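Local coordinates for hypothetical protein PA5202 (Pseudomonas aeruginosa, PDB 1ZKI) that probably hydrolyses acyl-CoA thioesters as a hotdog-fold thioesterase that assembles into a dimer, at residues Q11-Y16 / L22-L27; A40-R43 / V48-G51; S56-T61 / L120-Q125; S67-F72 / R106-E111. All coordinates share one frame; numbering follows the deposited sequence.

Interaction 1: residues Q11-Y16 / L22-L27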
loop_
_atom_site.group_PDB
_atom_site.type_symbol
_atom_site.label_atom_id
_atom_site.label_comp_id
_atom_site.label_asym_id
_atom_site.label_seq_id
_atom_site.Cartn_x
_atom_site.Cartn_y
_atom_site.Cartn_z
ATOM N N GLN A 11 14.634 15.855 17.658
ATOM C CA GLN A 11 13.170 15.928 17.655
ATOM C C GLN A 11 12.548 14.806 16.802
ATOM O O GLN A 11 11.335 14.566 16.845
ATOM C CB GLN A 11 12.752 17.311 17.129
ATOM C CG GLN A 11 11.258 17.545 16.956
ATOM C CD GLN A 11 10.649 18.389 18.066
ATOM O OE1 GLN A 11 9.810 19.258 17.805
ATOM N NE2 GLN A 11 11.067 18.142 19.308
HETATM N N MSE A 12 13.382 14.121 16.027
HETATM C CA MSE A 12 12.890 13.154 15.052
HETATM C C MSE A 12 13.311 11.720 15.341
HETATM O O MSE A 12 13.040 10.819 14.533
HETATM C CB MSE A 12 13.385 13.533 13.665
HETATM C CG MSE A 12 12.944 14.898 13.216
HETATM SE SE MSE A 12 13.576 15.144 11.415
HETATM C CE MSE A 12 15.413 15.659 11.774
ATOM N N ILE A 13 14.006 11.511 16.455
ATOM C CA ILE A 13 14.591 10.205 16.738
ATOM C C ILE A 13 14.177 9.706 18.112
ATOM O O ILE A 13 13.714 10.483 18.953
ATOM C CB ILE A 13 16.143 10.232 16.634
ATOM C CG1 ILE A 13 16.738 11.146 17.719
ATOM C CG2 ILE A 13 16.587 10.662 15.236
ATOM C CD1 ILE A 13 18.266 11.254 17.702
ATOM N N SER A 14 14.330 8.406 18.325
ATOM C CA SER A 14 14.047 7.787 19.620
ATOM C C SER A 14 15.237 6.884 19.964
ATOM O O SER A 14 16.089 6.638 19.105
ATOM C CB SER A 14 12.780 6.931 19.539
ATOM O OG SER A 14 12.926 5.849 18.618
ATOM N N ALA A 15 15.278 6.363 21.187
ATOM C CA ALA A 15 16.325 5.408 21.559
ATOM C C ALA A 15 16.310 4.218 20.595
ATOM O O ALA A 15 17.362 3.748 20.157
ATOM C CB ALA A 15 16.125 4.923 22.969
ATOM N N TYR A 16 15.113 3.748 20.246
ATOM C CA TYR A 16 15.031 2.584 19.373
ATOM C C TYR A 16 15.471 2.895 17.934
ATOM O O TYR A 16 16.179 2.091 17.311
ATOM C CB TYR A 16 13.634 1.960 19.412
ATOM C CG TYR A 16 13.483 0.732 18.552
ATOM C CD1 TYR A 16 14.013 -0.498 18.962
ATOM C CD2 TYR A 16 12.802 0.796 17.324
ATOM C CE1 TYR A 16 13.857 -1.655 18.169
ATOM C CE2 TYR A 16 12.644 -0.357 16.517
ATOM C CZ TYR A 16 13.183 -1.567 16.956
ATOM O OH TYR A 16 13.039 -2.703 16.204
ATOM N N LEU A 22 18.641 4.149 12.282
ATOM C CA LEU A 22 17.796 4.920 11.368
ATOM C C LEU A 22 18.270 6.363 11.365
ATOM O O LEU A 22 18.557 6.928 12.407
ATOM C CB LEU A 22 16.311 4.843 11.762
ATOM C CG LEU A 22 15.766 3.419 11.841
ATOM C CD1 LEU A 22 14.334 3.363 12.383
ATOM C CD2 LEU A 22 15.883 2.649 10.504
ATOM N N ASP A 23 18.229 6.973 10.196
ATOM C CA ASP A 23 18.819 8.263 10.017
ATOM C C ASP A 23 17.873 9.106 9.148
ATOM O O ASP A 23 17.802 8.891 7.937
ATOM C CB ASP A 23 20.183 8.018 9.359
ATOM C CG ASP A 23 20.964 9.270 9.113
ATOM O OD1 ASP A 23 20.726 10.286 9.793
ATOM O OD2 ASP A 23 21.856 9.212 8.238
ATOM N N PRO A 24 17.125 10.056 9.761
ATOM C CA PRO A 24 16.229 10.900 8.947
ATOM C C PRO A 24 17.010 11.631 7.861
ATOM O O PRO A 24 18.133 12.078 8.121
ATOM C CB PRO A 24 15.667 11.911 9.959
ATOM C CG PRO A 24 15.790 11.199 11.295
ATOM C CD PRO A 24 17.083 10.441 11.192
ATOM N N VAL A 25 16.428 11.722 6.664
ATOM C CA VAL A 25 17.067 12.372 5.510
ATOM C C VAL A 25 16.352 13.671 5.143
ATOM O O VAL A 25 17.001 14.719 4.970
ATOM C CB VAL A 25 17.095 11.429 4.266
ATOM C CG1 VAL A 25 17.637 12.159 3.033
ATOM C CG2 VAL A 25 17.958 10.215 4.548
ATOM N N SER A 26 15.026 13.615 5.013
ATOM C CA SER A 26 14.255 14.802 4.640
ATOM C C SER A 26 12.795 14.700 5.056
ATOM O O SER A 26 12.300 13.618 5.363
ATOM C CB SER A 26 14.334 15.051 3.134
ATOM O OG SER A 26 13.748 13.984 2.415
ATOM N N LEU A 27 12.132 15.846 5.060
ATOM C CA LEU A 27 10.698 15.945 5.317
ATOM C C LEU A 27 10.091 16.930 4.334
ATOM O O LEU A 27 10.695 17.970 4.030
ATOM C CB LEU A 27 10.435 16.497 6.710
ATOM C CG LEU A 27 10.954 15.808 7.962
ATOM C CD1 LEU A 27 10.720 16.728 9.128
ATOM C CD2 LEU A 27 10.229 14.504 8.168
#
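M12 and I13 rest on the ring of P24, on the first strand of the hotdog sheet. M12 is a selenomethionine. Its CB lies 4.1 Å from P24 CG, and its SE lies 4.1 Å from P24 CB. The bend at the last torsion (chi3 -81°) brings M12 CE to within 4.2 Å of the same P24 CB. M12 thus touches the ring at its CB and again at its far end, crossing it at a slant. I13 reaches P24 through its CG2 branch, which is 4.1 Å from both P24 CG and P24 CD. It meets the ring at about a right angle. P24 CG is therefore touched by both neighbours. Farther along the strand, M12 SE is 4.0 Å from L27 CD1, and these two side chains pass in opposite directions. The contact is apolar, and no hydrogen bond crosses it.

A classic beta bulge sets the spacing on the strand. V25 and S26 both face E33 of strand 31-37 and point away from residues 11-16. P24 and L27 can then both point toward them. Strand 23-27 is an outermost strand of the sheet within this chain. Backbone hydrogen bonds join D23 to R35 and V25 to E33. Behind the contact lies helix 51-70, whose L64 touches both M12 and L27. F72 packs on the same two residues. On the other segment, S14 is the N-cap of helix 15-20, and its backbone N is bonded to S17 OG. Y16 lies in the first turn of that helix, and its OH is hydrogen-bonded to S56 OG.

Interaction 2: residues A40-R43 / V48-G51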
loop_
_atom_site.group_PDB
_atom_site.type_symbol
_atom_site.label_atom_id
_atom_site.label_comp_id
_atom_site.label_asym_id
_atom_site.label_seq_id
_atom_site.Cartn_x
_atom_site.Cartn_y
_atom_site.Cartn_z
ATOM N N ALA A 40 26.175 -5.314 11.037
ATOM C CA ALA A 40 26.222 -6.706 11.479
ATOM C C ALA A 40 24.967 -7.060 12.291
ATOM O O ALA A 40 24.383 -8.136 12.105
ATOM C CB ALA A 40 27.494 -6.970 12.302
ATOM N N HIS A 41 24.557 -6.159 13.186
ATOM C CA HIS A 41 23.457 -6.450 14.102
ATOM C C HIS A 41 22.068 -6.381 13.462
ATOM O O HIS A 41 21.061 -6.580 14.155
ATOM C CB HIS A 41 23.514 -5.564 15.357
ATOM C CG HIS A 41 23.734 -4.111 15.065
ATOM N ND1 HIS A 41 24.991 -3.572 14.896
ATOM C CD2 HIS A 41 22.862 -3.085 14.914
ATOM C CE1 HIS A 41 24.884 -2.277 14.646
ATOM N NE2 HIS A 41 23.601 -1.951 14.667
ATOM N N LEU A 42 22.004 -6.111 12.156
ATOM C CA LEU A 42 20.740 -6.155 11.411
ATOM C C LEU A 42 20.534 -7.482 10.676
ATOM O O LEU A 42 19.477 -7.697 10.079
ATOM C CB LEU A 42 20.636 -4.974 10.422
ATOM C CG LEU A 42 20.754 -3.553 11.000
ATOM C CD1 LEU A 42 20.492 -2.507 9.914
ATOM C CD2 LEU A 42 19.813 -3.344 12.194
ATOM N N ARG A 43 21.527 -8.378 10.728
ATOM C CA ARG A 43 21.435 -9.606 9.937
ATOM C C ARG A 43 20.467 -10.624 10.555
ATOM O O ARG A 43 20.391 -10.795 11.784
ATOM C CB ARG A 43 22.822 -10.208 9.636
ATOM C CG ARG A 43 23.776 -9.208 8.962
ATOM C CD ARG A 43 24.800 -9.846 8.013
ATOM N NE ARG A 43 25.668 -8.843 7.372
ATOM C CZ ARG A 43 25.609 -8.476 6.089
ATOM N NH1 ARG A 43 26.453 -7.560 5.619
ATOM N NH2 ARG A 43 24.719 -9.014 5.264
ATOM N N VAL A 48 20.969 -11.575 5.734
ATOM C CA VAL A 48 20.428 -10.370 5.081
ATOM C C VAL A 48 19.686 -9.459 6.074
ATOM O O VAL A 48 19.438 -9.851 7.217
ATOM C CB VAL A 48 19.519 -10.732 3.878
ATOM C CG1 VAL A 48 20.312 -11.561 2.863
ATOM C CG2 VAL A 48 18.257 -11.482 4.329
HETATM N N MSE A 49 19.317 -8.256 5.642
HETATM C CA MSE A 49 18.646 -7.323 6.548
HETATM C C MSE A 49 17.359 -7.941 7.086
HETATM O O MSE A 49 16.512 -8.409 6.323
HETATM C CB MSE A 49 18.364 -5.978 5.873
HETATM C CG MSE A 49 17.882 -4.933 6.858
HETATM SE SE MSE A 49 17.738 -3.221 5.916
HETATM C CE MSE A 49 19.534 -2.813 5.658
ATOM N N HIS A 50 17.230 -7.958 8.403
ATOM C CA HIS A 50 16.103 -8.626 9.046
ATOM C C HIS A 50 14.794 -7.903 8.716
ATOM O O HIS A 50 14.750 -6.669 8.645
ATOM C CB HIS A 50 16.314 -8.664 10.553
ATOM C CG HIS A 50 15.452 -9.658 11.259
ATOM N ND1 HIS A 50 14.099 -9.468 11.463
ATOM C CD2 HIS A 50 15.759 -10.841 11.848
ATOM C CE1 HIS A 50 13.605 -10.505 12.114
ATOM N NE2 HIS A 50 14.590 -11.353 12.364
ATOM N N GLY A 51 13.738 -8.677 8.485
ATOM C CA GLY A 51 12.419 -8.105 8.236
ATOM C C GLY A 51 11.972 -7.141 9.331
ATOM O O GLY A 51 11.262 -6.176 9.054
#
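V48 meets the 40-43 segment through its backbone, not its side chain. Its carbonyl O lies 3.4 Å from R43 CA in a CA-H...O contact with an angle of 146° at the hydrogen. The side chain of V48 points away and packs on A88. Its backbone N is held by N44 OD1. M49 follows, a selenomethionine, and pairs with R43 in a single beta bridge. M49 CA sits 3.6 Å from L42 O. The side chain turns from the bridge into the interior, with CG anti to the backbone N (chi1 -171°). Its CE reaches L42 CD1 at 4.4 Å, a loose apolar contact. L42 and M49 both lean on L36 of strand 31-37, and each also touches helix 51-70.

The two segments belong to the loop that joins strand 31-37 to the long central helix of the hotdog fold. H50, G51 and G52 spell the HGG sequence found at this helix start in PaaI-type thioesterases. There the helix start is thought to polarise the thioester carbonyl of the substrate.

H50 N donates to L42 O at 2.8 Å, nearly head-on to the carbonyl, with a C=O...N angle of 171°. H50 CB is also close to that oxygen, at 3.3 Å. The imidazole serves the helix instead: H50 is the N-cap, and its ND1 is hydrogen-bonded to G52 N. On the facing segment, R43 extends past V48. In the conformer described, one of two, its NH2 bonds to the carbonyls of G47 and A90. G51 opens the helix, and its O is hydrogen-bonded to Y85 OH.

Interaction 3: residues S56-T61 / L120-Q125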
loop_
_atom_site.group_PDB
_atom_site.type_symbol
_atom_site.label_atom_id
_atom_site.label_comp_id
_atom_site.label_asym_id
_atom_site.label_seq_id
_atom_site.Cartn_x
_atom_site.Cartn_y
_atom_site.Cartn_z
ATOM N N SER A 56 10.875 -1.627 11.082
ATOM C CA SER A 56 11.188 -0.534 12.008
ATOM C C SER A 56 11.485 0.735 11.215
ATOM O O SER A 56 10.975 1.799 11.519
ATOM C CB SER A 56 12.370 -0.908 12.896
ATOM O OG SER A 56 12.028 -2.013 13.728
ATOM N N LEU A 57 12.287 0.595 10.167
ATOM C CA LEU A 57 12.540 1.691 9.256
ATOM C C LEU A 57 11.228 2.263 8.715
ATOM O O LEU A 57 10.997 3.492 8.784
ATOM C CB LEU A 57 13.419 1.197 8.116
ATOM C CG LEU A 57 13.526 2.117 6.901
ATOM C CD1 LEU A 57 14.216 3.436 7.291
ATOM C CD2 LEU A 57 14.295 1.377 5.809
HETATM N N MSE A 58 10.353 1.387 8.216
HETATM C CA MSE A 58 9.091 1.846 7.662
HETATM C C MSE A 58 8.218 2.573 8.698
HETATM O O MSE A 58 7.713 3.655 8.431
HETATM C CB MSE A 58 8.311 0.681 7.039
HETATM C CG MSE A 58 7.032 1.149 6.376
HETATM SE SE MSE A 58 6.260 -0.333 5.414
HETATM C CE MSE A 58 7.661 -0.490 4.056
ATOM N N ASP A 59 8.059 1.979 9.876
ATOM C CA ASP A 59 7.217 2.582 10.922
ATOM C C ASP A 59 7.731 3.985 11.302
ATOM O O ASP A 59 6.951 4.949 11.440
ATOM C CB ASP A 59 7.162 1.661 12.145
ATOM C CG ASP A 59 6.325 2.248 13.267
ATOM O OD1 ASP A 59 5.107 2.459 13.077
ATOM O OD2 ASP A 59 6.901 2.556 14.316
ATOM N N VAL A 60 9.047 4.115 11.453
ATOM C CA VAL A 60 9.635 5.407 11.793
ATOM C C VAL A 60 9.408 6.449 10.696
ATOM O O VAL A 60 9.039 7.586 10.991
ATOM C CB VAL A 60 11.118 5.270 12.169
ATOM C CG1 VAL A 60 11.805 6.635 12.237
ATOM C CG2 VAL A 60 11.239 4.510 13.539
ATOM N N THR A 61 9.644 6.061 9.446
ATOM C CA THR A 61 9.438 6.970 8.312
ATOM C C THR A 61 7.969 7.410 8.214
ATOM O O THR A 61 7.678 8.577 7.983
ATOM C CB THR A 61 9.879 6.324 6.977
ATOM O OG1 THR A 61 11.184 5.751 7.141
ATOM C CG2 THR A 61 9.953 7.394 5.876
ATOM N N LEU A 120 13.233 -2.408 -5.608
ATOM C CA LEU A 120 12.167 -2.327 -4.606
ATOM C C LEU A 120 12.359 -3.431 -3.583
ATOM O O LEU A 120 12.356 -4.623 -3.928
ATOM C CB LEU A 120 10.779 -2.425 -5.254
ATOM C CG LEU A 120 9.583 -2.325 -4.307
ATOM C CD1 LEU A 120 9.542 -1.011 -3.547
ATOM C CD2 LEU A 120 8.259 -2.532 -5.086
ATOM N N VAL A 121 12.542 -3.028 -2.332
ATOM C CA VAL A 121 12.823 -3.976 -1.250
ATOM C C VAL A 121 11.560 -4.332 -0.459
ATOM O O VAL A 121 11.332 -5.514 -0.129
ATOM C CB VAL A 121 13.915 -3.411 -0.298
ATOM C CG1 VAL A 121 14.046 -4.256 0.984
ATOM C CG2 VAL A 121 15.270 -3.342 -1.051
ATOM N N ALA A 122 10.761 -3.323 -0.122
ATOM C CA ALA A 122 9.529 -3.580 0.667
ATOM C C ALA A 122 8.512 -2.482 0.397
ATOM O O ALA A 122 8.862 -1.405 -0.077
ATOM C CB ALA A 122 9.851 -3.657 2.167
ATOM N N LYS A 123 7.248 -2.778 0.670
ATOM C CA LYS A 123 6.177 -1.810 0.448
ATOM C C LYS A 123 5.187 -2.024 1.577
ATOM O O LYS A 123 4.953 -3.167 1.994
ATOM C CB LYS A 123 5.476 -2.065 -0.888
ATOM C CG LYS A 123 4.360 -1.049 -1.212
ATOM C CD LYS A 123 4.971 0.233 -1.799
ATOM C CE LYS A 123 4.175 1.495 -1.453
ATOM N NZ LYS A 123 2.967 1.668 -2.254
ATOM N N GLY A 124 4.631 -0.937 2.100
ATOM C CA GLY A 124 3.610 -1.087 3.157
ATOM C C GLY A 124 2.604 0.033 3.233
ATOM O O GLY A 124 2.742 1.050 2.543
ATOM N N GLN A 125 1.616 -0.166 4.102
ATOM C CA GLN A 125 0.500 0.752 4.275
ATOM C C GLN A 125 0.066 0.613 5.712
ATOM O O GLN A 125 -0.005 -0.503 6.223
ATOM C CB GLN A 125 -0.638 0.313 3.348
ATOM C CG GLN A 125 -1.843 1.216 3.307
ATOM C CD GLN A 125 -2.900 0.692 2.337
ATOM O OE1 GLN A 125 -4.059 0.474 2.720
ATOM N NE2 GLN A 125 -2.495 0.453 1.090
#
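M58 makes this contact almost alone, by laying the end of its side chain against the backbone at G124. It is a selenomethionine. With CG anti to the backbone N (chi1 -176°), the chain extends from the helix to the strand. The bend at chi3 (-67°) then turns the methyl back along the strand toward A122. SE is 3.6 Å from G124 CA. CE is 3.6 Å from G124 N and 3.8 Å from K123 C. G124 has no side chain, and this lets the selenium come close to the main chain. The two CA atoms, of M58 and G124, are 7.7 Å apart.

Toward A122 the packing is looser. M58 CE reaches A122 CB at 4.3 Å, and no hydrogen bond joins the two segments. The opposite face of the strand belongs to the dimer. K123 points away from the helix, and its NZ forms salt bridges with E111 of its own chain and E111 of the second subunit. K123 also packs on L101 of that subunit. A classic beta bulge, with V121 and A122 both facing V114, precedes G124 on the strand.

Within the helix, L57 O accepts from both T61 N and T61 OG1. T61 OG1, 2.8 Å from L57 O, approaches from above the carbonyl plane. The axes of 56-61 and 120-125 pass 9.9 Å apart at 45°. This is the hotdog arrangement, with the central helix wrapped by the sheet. M58 also touches A112 and V114 of strand 107-116, while L57 and T61 pack on strands 31-37 and 93-103.

Interaction 4: residues S67-F72 / R106-E111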
loop_
_atom_site.group_PDB
_atom_site.type_symbol
_atom_site.label_atom_id
_atom_site.label_comp_id
_atom_site.label_asym_id
_atom_site.label_seq_id
_atom_site.Cartn_x
_atom_site.Cartn_y
_atom_site.Cartn_z
ATOM N N SER A 67 4.017 13.383 11.198
ATOM C CA SER A 67 4.434 14.600 11.877
ATOM C C SER A 67 4.595 15.771 10.912
ATOM O O SER A 67 4.320 16.921 11.273
ATOM C CB SER A 67 5.722 14.347 12.645
ATOM O OG SER A 67 5.459 13.482 13.739
ATOM N N SER A 68 5.010 15.498 9.679
ATOM C CA SER A 68 5.180 16.593 8.718
ATOM C C SER A 68 3.829 17.105 8.224
ATOM O O SER A 68 3.736 18.221 7.712
ATOM C CB SER A 68 6.056 16.166 7.550
ATOM O OG SER A 68 5.355 15.294 6.692
ATOM N N SER A 69 2.790 16.292 8.396
ATOM C CA SER A 69 1.424 16.657 8.023
ATOM C C SER A 69 0.723 17.432 9.137
ATOM O O SER A 69 0.185 18.524 8.896
ATOM C CB SER A 69 0.624 15.390 7.693
ATOM O OG SER A 69 -0.733 15.702 7.454
ATOM N N HIS A 70 0.710 16.873 10.350
ATOM C CA HIS A 70 0.028 17.538 11.477
ATOM C C HIS A 70 0.900 18.515 12.284
ATOM O O HIS A 70 0.390 19.258 13.142
ATOM C CB HIS A 70 -0.705 16.543 12.400
ATOM C CG HIS A 70 0.160 15.456 12.964
ATOM N ND1 HIS A 70 1.248 15.702 13.778
ATOM C CD2 HIS A 70 0.052 14.108 12.881
ATOM C CE1 HIS A 70 1.794 14.553 14.140
ATOM N NE2 HIS A 70 1.088 13.569 13.606
ATOM N N GLY A 71 2.200 18.529 11.993
ATOM C CA GLY A 71 3.151 19.368 12.723
ATOM C C GLY A 71 3.743 18.623 13.903
ATOM O O GLY A 71 3.096 17.744 14.490
ATOM N N PHE A 72 4.974 18.985 14.262
ATOM C CA PHE A 72 5.686 18.323 15.363
ATOM C C PHE A 72 5.186 18.776 16.730
ATOM O O PHE A 72 5.577 18.219 17.762
ATOM C CB PHE A 72 7.202 18.501 15.223
ATOM C CG PHE A 72 7.812 17.594 14.199
ATOM C CD1 PHE A 72 8.381 16.375 14.578
ATOM C CD2 PHE A 72 7.782 17.934 12.848
ATOM C CE1 PHE A 72 8.938 15.510 13.624
ATOM C CE2 PHE A 72 8.326 17.079 11.885
ATOM C CZ PHE A 72 8.906 15.858 12.272
ATOM N N ARG A 106 -9.240 12.334 12.900
ATOM C CA ARG A 106 -8.994 11.266 13.869
ATOM C C ARG A 106 -7.984 10.212 13.421
ATOM O O ARG A 106 -7.357 9.554 14.259
ATOM C CB ARG A 106 -10.310 10.601 14.255
ATOM C CG ARG A 106 -11.197 11.486 15.105
ATOM C CD ARG A 106 -12.506 10.807 15.400
ATOM N NE ARG A 106 -12.315 9.397 15.746
ATOM C CZ ARG A 106 -13.311 8.539 15.950
ATOM N NH1 ARG A 106 -14.575 8.946 15.853
ATOM N NH2 ARG A 106 -13.042 7.277 16.257
ATOM N N SER A 107 -7.815 10.057 12.114
ATOM C CA SER A 107 -6.855 9.083 11.615
ATOM C C SER A 107 -6.126 9.557 10.376
ATOM O O SER A 107 -6.610 10.430 9.646
ATOM C CB SER A 107 -7.539 7.735 11.352
ATOM O OG SER A 107 -8.523 7.867 10.344
ATOM N N LEU A 108 -4.953 8.975 10.160
ATOM C CA LEU A 108 -4.175 9.214 8.964
ATOM C C LEU A 108 -3.856 7.873 8.320
ATOM O O LEU A 108 -3.610 6.889 9.011
ATOM C CB LEU A 108 -2.871 9.961 9.265
ATOM C CG LEU A 108 -2.878 11.283 10.038
ATOM C CD1 LEU A 108 -2.620 11.022 11.523
ATOM C CD2 LEU A 108 -1.830 12.221 9.475
ATOM N N VAL A 109 -3.881 7.840 6.993
ATOM C CA VAL A 109 -3.439 6.675 6.245
ATOM C C VAL A 109 -2.139 7.035 5.539
ATOM O O VAL A 109 -2.026 8.114 4.915
ATOM C CB VAL A 109 -4.481 6.236 5.215
ATOM C CG1 VAL A 109 -4.038 4.949 4.505
ATOM C CG2 VAL A 109 -5.843 6.043 5.894
ATOM N N VAL A 110 -1.172 6.127 5.620
ATOM C CA VAL A 110 0.173 6.390 5.102
ATOM C C VAL A 110 0.669 5.175 4.336
ATOM O O VAL A 110 0.353 4.038 4.721
ATOM C CB VAL A 110 1.189 6.688 6.258
ATOM C CG1 VAL A 110 2.532 7.188 5.706
ATOM C CG2 VAL A 110 0.625 7.693 7.239
ATOM N N GLU A 111 1.382 5.405 3.226
ATOM C CA GLU A 111 2.041 4.310 2.518
ATOM C C GLU A 111 3.536 4.553 2.557
ATOM O O GLU A 111 3.973 5.681 2.825
ATOM C CB GLU A 111 1.555 4.194 1.067
ATOM C CG GLU A 111 1.960 5.354 0.176
ATOM C CD GLU A 111 1.680 5.104 -1.328
ATOM O OE1 GLU A 111 1.391 3.952 -1.720
ATOM O OE2 GLU A 111 1.761 6.072 -2.112
#
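L108 is the main contributor here, and its two methyl branches meet two different residues at the end of helix 51-70. CD2 lies 4.2 Å from S69 OG. CD1 lies 4.3 Å from H70 CD2, at the edge of the imidazole and near its plane. No hydrogen bond crosses between the segments. L108 CG is anti to its own carbonyl carbon (chi1 -54°), and this sends the branches from the strand toward the helix.

H70 is held in place through both ring nitrogens. ND1 donates to G71 O at 2.8 Å, with an N-H...O angle of 147°. That oxygen lies close to the ring plane. NE2 is hydrogen-bonded to S76 OG. With both nitrogens engaged, the rotation of the ring is fixed, and its CD2 edge is the part presented to L108. Behind H70, G71 takes a positive phi, and the chain leaves the helix there.

S69 makes the smallest of the three contributions. Its hydroxyl approaches L108 from the helix side, and its side chain also packs on V100 and A103 of strand 93-103. L108 is buried further by C66 of the helix and by F128 and Q130 of strand 119-130. The contact joins the last turn of the central helix to strand 107-116 by light side-chain packing. A long helix cradled by a curved antiparallel sheet is the hallmark of the hotdog fold.

In the fold
Interactions 1, 3 and 4 touch one another around helix 51-70. Interaction 1 meets interaction 3 where L22 packs on L57 and V60. It meets interaction 4 where L27 CD1 lies 3.7 Å from F72 CE2. Interactions 3 and 4 share the helix and use neighbouring strands, where G124 O lies 3.7 Å from E111 CB of the same chain. Interaction 2 stands apart: its centre is about 29 Å from that of interaction 4, on the opposite side of the chain's centre. In related hotdog thioesterases the active site lies near the start of this helix, at the subunit interface, so interaction 2 is probably close to it.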